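Local structure of mandelate racemase / muconate lactonizing enzyme family protein (Agrobacterium tumefaciens, 4DXK) at residues G32-G37 with R82-A86; A50-I54 with S395-I400; S272-F276 with E300-I304. The protein belongs to the mandelate racemase subgroup of the enolase superfamily and is probably a lyase or racemase, its precise reaction unsettled. All blocks are in the same frame, centred on the assembly; numbering follows the deposited sequence.

Contact 1. Residues G32-G37 with R82-A86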
loop_
_atom_site.group_PDB
_atom_site.type_symbol
_atom_site.label_atom_id
_atom_site.label_comp_id
_atom_site.label_asym_id
_atom_site.label_seq_id
_atom_site.Cartn_x
_atom_site.Cartn_y
_atom_site.Cartn_z
ATOM N N GLY A 32 -20.875 -39.247 9.245
ATOM C CA GLY A 32 -20.551 -37.835 9.354
ATOM C C GLY A 32 -21.593 -37.130 10.204
ATOM O O GLY A 32 -22.611 -37.711 10.571
ATOM N N GLU A 33 -21.359 -35.853 10.488
ATOM C CA GLU A 33 -22.171 -35.115 11.442
ATOM C C GLU A 33 -22.040 -33.633 11.175
ATOM O O GLU A 33 -20.990 -33.171 10.740
ATOM C CB GLU A 33 -21.676 -35.432 12.860
ATOM C CG GLU A 33 -22.469 -34.872 14.032
ATOM C CD GLU A 33 -21.711 -35.092 15.336
ATOM O OE1 GLU A 33 -21.918 -36.134 16.009
ATOM O OE2 GLU A 33 -20.850 -34.242 15.652
ATOM N N THR A 34 -23.096 -32.886 11.461
ATOM C CA THR A 34 -23.010 -31.437 11.523
ATOM C C THR A 34 -24.001 -30.927 12.568
ATOM O O THR A 34 -24.683 -31.717 13.227
ATOM C CB THR A 34 -23.172 -30.775 10.128
ATOM O OG1 THR A 34 -22.875 -29.377 10.231
ATOM C CG2 THR A 34 -24.574 -30.957 9.595
ATOM N N PHE A 35 -24.058 -29.610 12.724
ATOM C CA PHE A 35 -24.753 -28.996 13.846
ATOM C C PHE A 35 -25.386 -27.698 13.372
ATOM O O PHE A 35 -24.760 -26.936 12.621
ATOM C CB PHE A 35 -23.726 -28.704 14.949
ATOM C CG PHE A 35 -24.314 -28.427 16.308
ATOM C CD1 PHE A 35 -24.553 -29.472 17.182
ATOM C CD2 PHE A 35 -24.559 -27.128 16.738
ATOM C CE1 PHE A 35 -25.055 -29.237 18.461
ATOM C CE2 PHE A 35 -25.063 -26.886 18.012
ATOM C CZ PHE A 35 -25.309 -27.945 18.866
ATOM N N PHE A 36 -26.617 -27.463 13.837
ATOM C CA PHE A 36 -27.486 -26.308 13.530
ATOM C C PHE A 36 -28.306 -26.524 12.270
ATOM O O PHE A 36 -27.791 -26.966 11.238
ATOM C CB PHE A 36 -26.757 -24.963 13.434
ATOM C CG PHE A 36 -26.265 -24.426 14.748
ATOM C CD1 PHE A 36 -27.096 -24.353 15.863
ATOM C CD2 PHE A 36 -24.960 -23.952 14.857
ATOM C CE1 PHE A 36 -26.622 -23.839 17.067
ATOM C CE2 PHE A 36 -24.487 -23.426 16.054
ATOM C CZ PHE A 36 -25.315 -23.373 17.159
ATOM N N GLY A 37 -29.590 -26.196 12.363
ATOM C CA GLY A 37 -30.485 -26.284 11.226
ATOM C C GLY A 37 -30.567 -27.695 10.691
ATOM O O GLY A 37 -30.541 -27.907 9.475
ATOM N N ARG A 82 -22.811 -27.017 5.362
ATOM C CA ARG A 82 -22.889 -27.929 6.498
ATOM C C ARG A 82 -23.213 -29.354 6.044
ATOM O O ARG A 82 -22.622 -30.323 6.531
ATOM C CB ARG A 82 -23.892 -27.421 7.547
ATOM C CG ARG A 82 -23.470 -26.082 8.126
ATOM C CD ARG A 82 -24.093 -25.753 9.477
ATOM N NE ARG A 82 -25.557 -25.790 9.485
ATOM C CZ ARG A 82 -26.347 -24.853 8.966
ATOM N NH1 ARG A 82 -25.836 -23.784 8.355
ATOM N NH2 ARG A 82 -27.668 -24.995 9.054
ATOM N N GLY A 83 -24.118 -29.490 5.080
ATOM C CA GLY A 83 -24.413 -30.808 4.550
ATOM C C GLY A 83 -23.230 -31.417 3.825
ATOM O O GLY A 83 -22.906 -32.592 4.011
ATOM N N ASN A 84 -22.574 -30.616 2.990
ATOM C CA ASN A 84 -21.376 -31.077 2.290
ATOM C C ASN A 84 -20.297 -31.529 3.254
ATOM O O ASN A 84 -19.575 -32.501 3.002
ATOM C CB ASN A 84 -20.783 -29.972 1.413
ATOM C CG ASN A 84 -21.675 -29.586 0.262
ATOM O OD1 ASN A 84 -22.640 -30.272 -0.068
ATOM N ND2 ASN A 84 -21.340 -28.462 -0.374
ATOM N N SER A 85 -20.174 -30.816 4.363
ATOM C CA SER A 85 -19.135 -31.092 5.350
ATOM C C SER A 85 -19.397 -32.400 6.087
ATOM O O SER A 85 -18.478 -33.201 6.286
ATOM C CB SER A 85 -19.032 -29.938 6.353
ATOM O OG SER A 85 -18.733 -28.704 5.713
ATOM N N ALA A 86 -20.648 -32.625 6.487
ATOM C CA ALA A 86 -21.013 -33.888 7.125
ATOM C C ALA A 86 -20.743 -35.046 6.174
ATOM O O ALA A 86 -20.188 -36.075 6.571
ATOM C CB ALA A 86 -22.464 -33.866 7.528
#

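Contact 2. Residues A50-I54 with S395-I400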
loop_
_atom_site.group_PDB
_atom_site.type_symbol
_atom_site.label_atom_id
_atom_site.label_comp_id
_atom_site.label_asym_id
_atom_site.label_seq_id
_atom_site.Cartn_x
_atom_site.Cartn_y
_atom_site.Cartn_z
ATOM N N ALA A 50 -27.696 -36.261 -2.668
ATOM C CA ALA A 50 -28.063 -37.605 -3.115
ATOM C C ALA A 50 -28.050 -37.816 -4.640
ATOM O O ALA A 50 -27.397 -38.746 -5.112
ATOM C CB ALA A 50 -29.394 -38.023 -2.512
ATOM N N PRO A 51 -28.736 -36.954 -5.418
ATOM C CA PRO A 51 -28.713 -37.227 -6.864
ATOM C C PRO A 51 -27.322 -37.086 -7.480
ATOM O O PRO A 51 -27.081 -37.648 -8.554
ATOM C CB PRO A 51 -29.677 -36.183 -7.445
ATOM C CG PRO A 51 -29.764 -35.114 -6.412
ATOM C CD PRO A 51 -29.610 -35.812 -5.090
ATOM N N ARG A 52 -26.419 -36.364 -6.820
ATOM C CA ARG A 52 -25.074 -36.174 -7.338
ATOM C C ARG A 52 -24.081 -37.248 -6.912
ATOM O O ARG A 52 -23.011 -37.370 -7.512
ATOM C CB ARG A 52 -24.538 -34.807 -6.928
ATOM C CG ARG A 52 -25.207 -33.684 -7.679
ATOM C CD ARG A 52 -24.874 -32.322 -7.099
ATOM N NE ARG A 52 -25.432 -31.257 -7.928
ATOM C CZ ARG A 52 -26.714 -30.916 -7.947
ATOM N NH1 ARG A 52 -27.589 -31.539 -7.171
ATOM N NH2 ARG A 52 -27.128 -29.936 -8.745
ATOM N N VAL A 53 -24.402 -38.021 -5.877
ATOM C CA VAL A 53 -23.399 -38.948 -5.347
ATOM C C VAL A 53 -23.781 -40.429 -5.360
ATOM O O VAL A 53 -22.900 -41.277 -5.263
ATOM C CB VAL A 53 -22.919 -38.554 -3.931
ATOM C CG1 VAL A 53 -22.469 -37.101 -3.906
ATOM C CG2 VAL A 53 -24.007 -38.816 -2.896
ATOM N N ILE A 54 -25.065 -40.759 -5.452
ATOM C CA ILE A 54 -25.436 -42.167 -5.565
ATOM C C ILE A 54 -24.803 -42.728 -6.832
ATOM O O ILE A 54 -24.934 -42.138 -7.913
ATOM C CB ILE A 54 -26.964 -42.380 -5.621
ATOM C CG1 ILE A 54 -27.630 -41.858 -4.350
ATOM C CG2 ILE A 54 -27.302 -43.859 -5.851
ATOM C CD1 ILE A 54 -27.209 -42.582 -3.103
ATOM N N SER A 395 -32.081 -41.882 0.839
ATOM C CA SER A 395 -32.092 -41.758 -0.615
ATOM C C SER A 395 -31.309 -42.914 -1.210
ATOM O O SER A 395 -30.268 -43.308 -0.679
ATOM C CB SER A 395 -31.420 -40.467 -1.068
ATOM O OG SER A 395 -32.202 -39.324 -0.784
ATOM N N ASP A 396 -31.795 -43.434 -2.329
ATOM C CA ASP A 396 -31.069 -44.450 -3.081
ATOM C C ASP A 396 -31.331 -44.264 -4.572
ATOM O O ASP A 396 -31.921 -43.261 -4.978
ATOM C CB ASP A 396 -31.425 -45.869 -2.612
ATOM C CG ASP A 396 -32.917 -46.170 -2.687
ATOM O OD1 ASP A 396 -33.660 -45.482 -3.424
ATOM O OD2 ASP A 396 -33.341 -47.130 -2.010
ATOM N N ALA A 397 -30.900 -45.226 -5.380
ATOM C CA ALA A 397 -31.015 -45.102 -6.831
ATOM C C ALA A 397 -32.469 -44.915 -7.271
ATOM O O ALA A 397 -32.749 -44.201 -8.231
ATOM C CB ALA A 397 -30.394 -46.308 -7.518
ATOM N N ALA A 398 -33.388 -45.548 -6.551
ATOM C CA ALA A 398 -34.805 -45.500 -6.902
ATOM C C ALA A 398 -35.497 -44.187 -6.525
ATOM O O ALA A 398 -36.519 -43.834 -7.117
ATOM C CB ALA A 398 -35.536 -46.681 -6.288
ATOM N N SER A 399 -34.957 -43.467 -5.547
ATOM C CA SER A 399 -35.625 -42.261 -5.056
ATOM C C SER A 399 -35.121 -40.955 -5.674
ATOM O O SER A 399 -35.808 -39.931 -5.615
ATOM C CB SER A 399 -35.530 -42.175 -3.532
ATOM O OG SER A 399 -34.202 -41.893 -3.125
ATOM N N ILE A 400 -33.928 -40.975 -6.259
ATOM C CA ILE A 400 -33.336 -39.746 -6.786
ATOM C C ILE A 400 -33.898 -39.346 -8.145
ATOM O O ILE A 400 -34.616 -40.117 -8.787
ATOM C CB ILE A 400 -31.799 -39.819 -6.868
ATOM C CG1 ILE A 400 -31.347 -40.989 -7.751
ATOM C CG2 ILE A 400 -31.210 -39.920 -5.471
ATOM C CD1 ILE A 400 -29.855 -41.004 -8.015
ATOM O OXT ILE A 400 -33.652 -38.234 -8.612
#

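Contact 3. Residues S272-F276 with E300-I304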
loop_
_atom_site.group_PDB
_atom_site.type_symbol
_atom_site.label_atom_id
_atom_site.label_comp_id
_atom_site.label_asym_id
_atom_site.label_seq_id
_atom_site.Cartn_x
_atom_site.Cartn_y
_atom_site.Cartn_z
ATOM N N SER A 272 -14.584 -22.681 3.899
ATOM C CA SER A 272 -13.743 -22.954 2.723
ATOM C C SER A 272 -12.375 -22.299 2.852
ATOM O O SER A 272 -12.191 -21.282 3.536
ATOM C CB SER A 272 -14.395 -22.537 1.394
ATOM O OG SER A 272 -14.117 -21.176 1.085
ATOM N N ARG A 273 -11.401 -22.857 2.155
ATOM C CA ARG A 273 -10.080 -22.281 2.249
ATOM C C ARG A 273 -10.016 -20.858 1.708
ATOM O O ARG A 273 -9.119 -20.104 2.080
ATOM C CB ARG A 273 -9.051 -23.196 1.605
ATOM C CG ARG A 273 -8.936 -23.059 0.149
ATOM C CD ARG A 273 -8.124 -24.246 -0.381
ATOM N NE ARG A 273 -9.014 -25.364 -0.670
ATOM C CZ ARG A 273 -8.809 -26.238 -1.641
ATOM N NH1 ARG A 273 -7.689 -26.199 -2.355
ATOM N NH2 ARG A 273 -9.719 -27.159 -1.874
ATOM N N TRP A 274 -10.965 -20.485 0.852
ATOM C CA TRP A 274 -10.984 -19.142 0.285
ATOM C C TRP A 274 -11.303 -18.084 1.339
ATOM O O TRP A 274 -10.731 -16.986 1.316
ATOM C CB TRP A 274 -11.927 -19.079 -0.934
ATOM C CG TRP A 274 -11.347 -19.870 -2.074
ATOM C CD1 TRP A 274 -10.535 -19.397 -3.062
ATOM C CD2 TRP A 274 -11.465 -21.283 -2.295
ATOM N NE1 TRP A 274 -10.150 -20.421 -3.886
ATOM C CE2 TRP A 274 -10.699 -21.591 -3.435
ATOM C CE3 TRP A 274 -12.145 -22.318 -1.646
ATOM C CZ2 TRP A 274 -10.600 -22.891 -3.945
ATOM C CZ3 TRP A 274 -12.041 -23.609 -2.147
ATOM C CH2 TRP A 274 -11.280 -23.882 -3.292
ATOM N N ALA A 275 -12.183 -18.403 2.282
ATOM C CA ALA A 275 -12.428 -17.485 3.393
ATOM C C ALA A 275 -11.182 -17.320 4.254
ATOM O O ALA A 275 -10.899 -16.235 4.761
ATOM C CB ALA A 275 -13.607 -17.950 4.247
ATOM N N PHE A 276 -10.436 -18.408 4.415
ATOM C CA PHE A 276 -9.225 -18.363 5.223
ATOM C C PHE A 276 -8.070 -17.677 4.503
ATOM O O PHE A 276 -7.265 -17.005 5.146
ATOM C CB PHE A 276 -8.885 -19.753 5.783
ATOM C CG PHE A 276 -9.828 -20.159 6.869
ATOM C CD1 PHE A 276 -9.575 -19.812 8.181
ATOM C CD2 PHE A 276 -11.023 -20.800 6.574
ATOM C CE1 PHE A 276 -10.473 -20.139 9.191
ATOM C CE2 PHE A 276 -11.929 -21.128 7.586
ATOM C CZ PHE A 276 -11.657 -20.797 8.890
ATOM N N GLU A 300 -11.569 -29.517 3.363
ATOM C CA GLU A 300 -11.159 -28.116 3.435
ATOM C C GLU A 300 -10.312 -27.863 4.668
ATOM O O GLU A 300 -9.313 -27.140 4.581
ATOM C CB GLU A 300 -12.350 -27.148 3.395
ATOM C CG GLU A 300 -12.996 -27.056 2.021
ATOM C CD GLU A 300 -12.027 -26.590 0.935
ATOM O OE1 GLU A 300 -11.360 -25.548 1.108
ATOM O OE2 GLU A 300 -11.950 -27.257 -0.119
ATOM N N ALA A 301 -10.670 -28.456 5.808
ATOM C CA ALA A 301 -9.978 -28.177 7.058
ATOM C C ALA A 301 -8.501 -28.524 7.004
ATOM O O ALA A 301 -7.666 -27.780 7.522
ATOM C CB ALA A 301 -10.650 -28.883 8.211
ATOM N N ARG A 302 -8.161 -29.657 6.392
ATOM C CA ARG A 302 -6.767 -30.070 6.362
ATOM C C ARG A 302 -5.937 -29.081 5.541
ATOM O O ARG A 302 -4.758 -28.842 5.825
ATOM C CB ARG A 302 -6.617 -31.522 5.850
ATOM C CG ARG A 302 -6.833 -31.735 4.362
ATOM C CD ARG A 302 -7.120 -33.200 4.072
ATOM N NE ARG A 302 -7.238 -33.532 2.661
ATOM C CZ ARG A 302 -6.380 -34.305 2.005
ATOM N NH1 ARG A 302 -5.300 -34.789 2.615
ATOM N NH2 ARG A 302 -6.595 -34.586 0.728
ATOM N N LYS A 303 -6.547 -28.522 4.508
ATOM C CA LYS A 303 -5.861 -27.587 3.629
ATOM C C LYS A 303 -5.764 -26.214 4.297
ATOM O O LYS A 303 -4.760 -25.515 4.149
ATOM C CB LYS A 303 -6.585 -27.526 2.280
ATOM C CG LYS A 303 -6.591 -28.887 1.584
ATOM C CD LYS A 303 -7.540 -28.974 0.404
ATOM C CE LYS A 303 -7.669 -30.436 -0.033
ATOM N NZ LYS A 303 -8.608 -30.566 -1.182
ATOM N N ILE A 304 -6.801 -25.823 5.028
ATOM C CA ILE A 304 -6.738 -24.598 5.826
ATOM C C ILE A 304 -5.603 -24.682 6.843
ATOM O O ILE A 304 -4.837 -23.730 7.029
ATOM C CB ILE A 304 -8.085 -24.331 6.530
ATOM C CG1 ILE A 304 -9.156 -23.955 5.498
ATOM C CG2 ILE A 304 -7.944 -23.233 7.578
ATOM C CD1 ILE A 304 -10.581 -24.191 5.966
HETATM O O HOH W 1 -9.084 -29.329 -3.732
#

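Contact 1. Residues G32-G37 with R82-A86
Gly-32 lies against Ala-86 where strand 32-35 runs past helix 82-86 in nearly antiparallel fashion, the two short axes 7.1 Å apart and at 152°. Having no side chain, Gly-32 brings its CA within 3.3 Å of Ala-86 O in an almost straight CA-H...O contact. The methyl of Ala-86 is just as economical: its CB points at the strand and sits 3.6 Å from Glu-33 O. Both backbone polar atoms of Glu-33, N and O, are buried here without a partner in the model, whereas its side chain turns to the other side of the strand and bonds Trp-19 and the backbone N-H groups of Val-324 and Val-325. Thr-34 meets the helix with both branches. With OG1 anti to the backbone N (chi1 -171°), that oxygen rests 3.5 Å from Arg-82 CB and is hydrogen-bonded to Ser-293 O, while Thr-34 CG2 lies 3.7 Å from Arg-82 O. Arg-82 crosses Thr-34 at about a right angle, bends in mid-chain, and takes its CD past Phe-35 O. It then grips one carbonyl side-on: NH2 reaches Phe-36 O at 2.9 Å and NE the same Phe-36 O at 3.1 Å. Both nitrogens approach from one face of the carbonyl plane, and both bonds are bent, as expected when two N-H groups share one acceptor. Gly-37, at the N-cap of helix 38-53 with positive phi, brings its CA close to NH2, which its lack of a side chain permits. The remaining nitrogen, NH1, bonds Ser-77 O and forms a salt bridge with Glu-80 of a neighbouring subunit. The guanidinium thus ties the turn leaving strand 30-35 to helix 79-99 and to a subunit interface, its charge probably offset by the Glu-80 carboxylate.

Contact 2. Residues A50-I54 with S395-I400
Ala-50 and Ser-395 meet through their CB atoms at 3.5 Å, tighter than ordinary van der Waals contact, a closeness that the small side chains of alanine and serine suit. Beside them Ile-400, the last residue of the chain, lays its CG2 branch 3.9 Å from Pro-51 N, and its CB packs against Pro-51 CA and CB, the latter 4.2 Å away. Its other branch starts in the crowded position between backbone N and carbonyl carbon (chi1 58°), which sends CD1 to within 4.0 Å of Ile-54 CB. Ile-54 divides its own branches: CG2, anti to the backbone N, lies 3.9 Å from Ala-397 N, and CD1 comes 4.0 Å from Ser-395 O. Branched aliphatic chains suit this place, since each can touch several neighbours at once.

Bonds within each segment position these groups. Ala-50 O accepts from both Val-53 N and Ile-54 N, closing the last turn of the helix and presenting Ile-54 to the strand, while Pro-51, without an N-H, coincides with the kink. In the other segment, Asp-396 N donates to Ser-399 OG at 3.0 Å, and Asp-396 OD1 accepts weak bonds from the N-H groups of Ala-398 and Ser-399, resembling a capping box, though one half is weak and no regular helix follows. Further out, Ser-395 OG is hydrogen-bonded to His-46 ND1, one turn before Ala-50 in helix 38-53. Ile-3 and Leu-6 of strand 3-11 continue the apolar layer. The arrangement is the helix-on-sheet packing of the enolase-superfamily capping domain, with the chain's C-terminal strand returning to the edge of the N-terminal antiparallel sheet.

Contact 3. Residues S272-F276 with E300-I304
Arg-273 meets Glu-300 along most of its length. CB touches Glu-300 OE1 at 3.3 Å and, in a direction about at right angles, Ile-304 CG1 at 4.0 Å. CG and CD run past the same Glu-300 OE1 at 3.6 and 3.8 Å, CG also lying over the Trp-274 face, offset toward the rim. A bend at chi3 (88°) then turns the tip side-on to the carboxylate: NE donates to Glu-300 OE1 at 2.9 Å and NH2 to Glu-300 OE2 at 2.8 Å, both nearly straight, on the syn sides, with the two planes only 22° apart. Backbone N of Arg-273 also donates to OE1, from the anti side, so three bonds hold the carboxylate. Trp-274 CH2 covers one guanidinium face and Lys-303 CD the opposite one; a water accepting from both NH2 and Lys-303 NZ probably softens the approach of the two positive groups, and Asp-62 pairs with that lysine. NH1 makes a salt bridge with Glu-309 and a hydrogen bond to Ser-306 O, both of another neighbouring subunit. Alongside, Ile-304 CG2 makes a CH-pi contact over the Phe-276 face. Segments 272-276 and 300-304 cross at -29°; their helices, 272-281 and 297-310, pack as neighbouring outer helices of a beta/alpha barrel, flanking strand 287-290.

Overall arrangement
Contact 1 and contact 2 both belong to the N-terminal domain's antiparallel sheet: strand 30-35 leads directly into helix 38-53, so the turn fixed in contact 1 starts the helix whose far end is packed in contact 2. Their centres are 18 Å apart. Contact 3 lies in the barrel domain, its centre about 16 Å from that of contact 1 and 28 Å from that of contact 2. The sodium site of Glu-216, Glu-242 and Glu-268 belongs to the barrel. A bound sodium ion is about 9 Å from the side chain of Phe-36, and one is about 12 Å from that of Phe-276. Contacts 1 and 3 also reach neighbouring subunits; contact 2 does not.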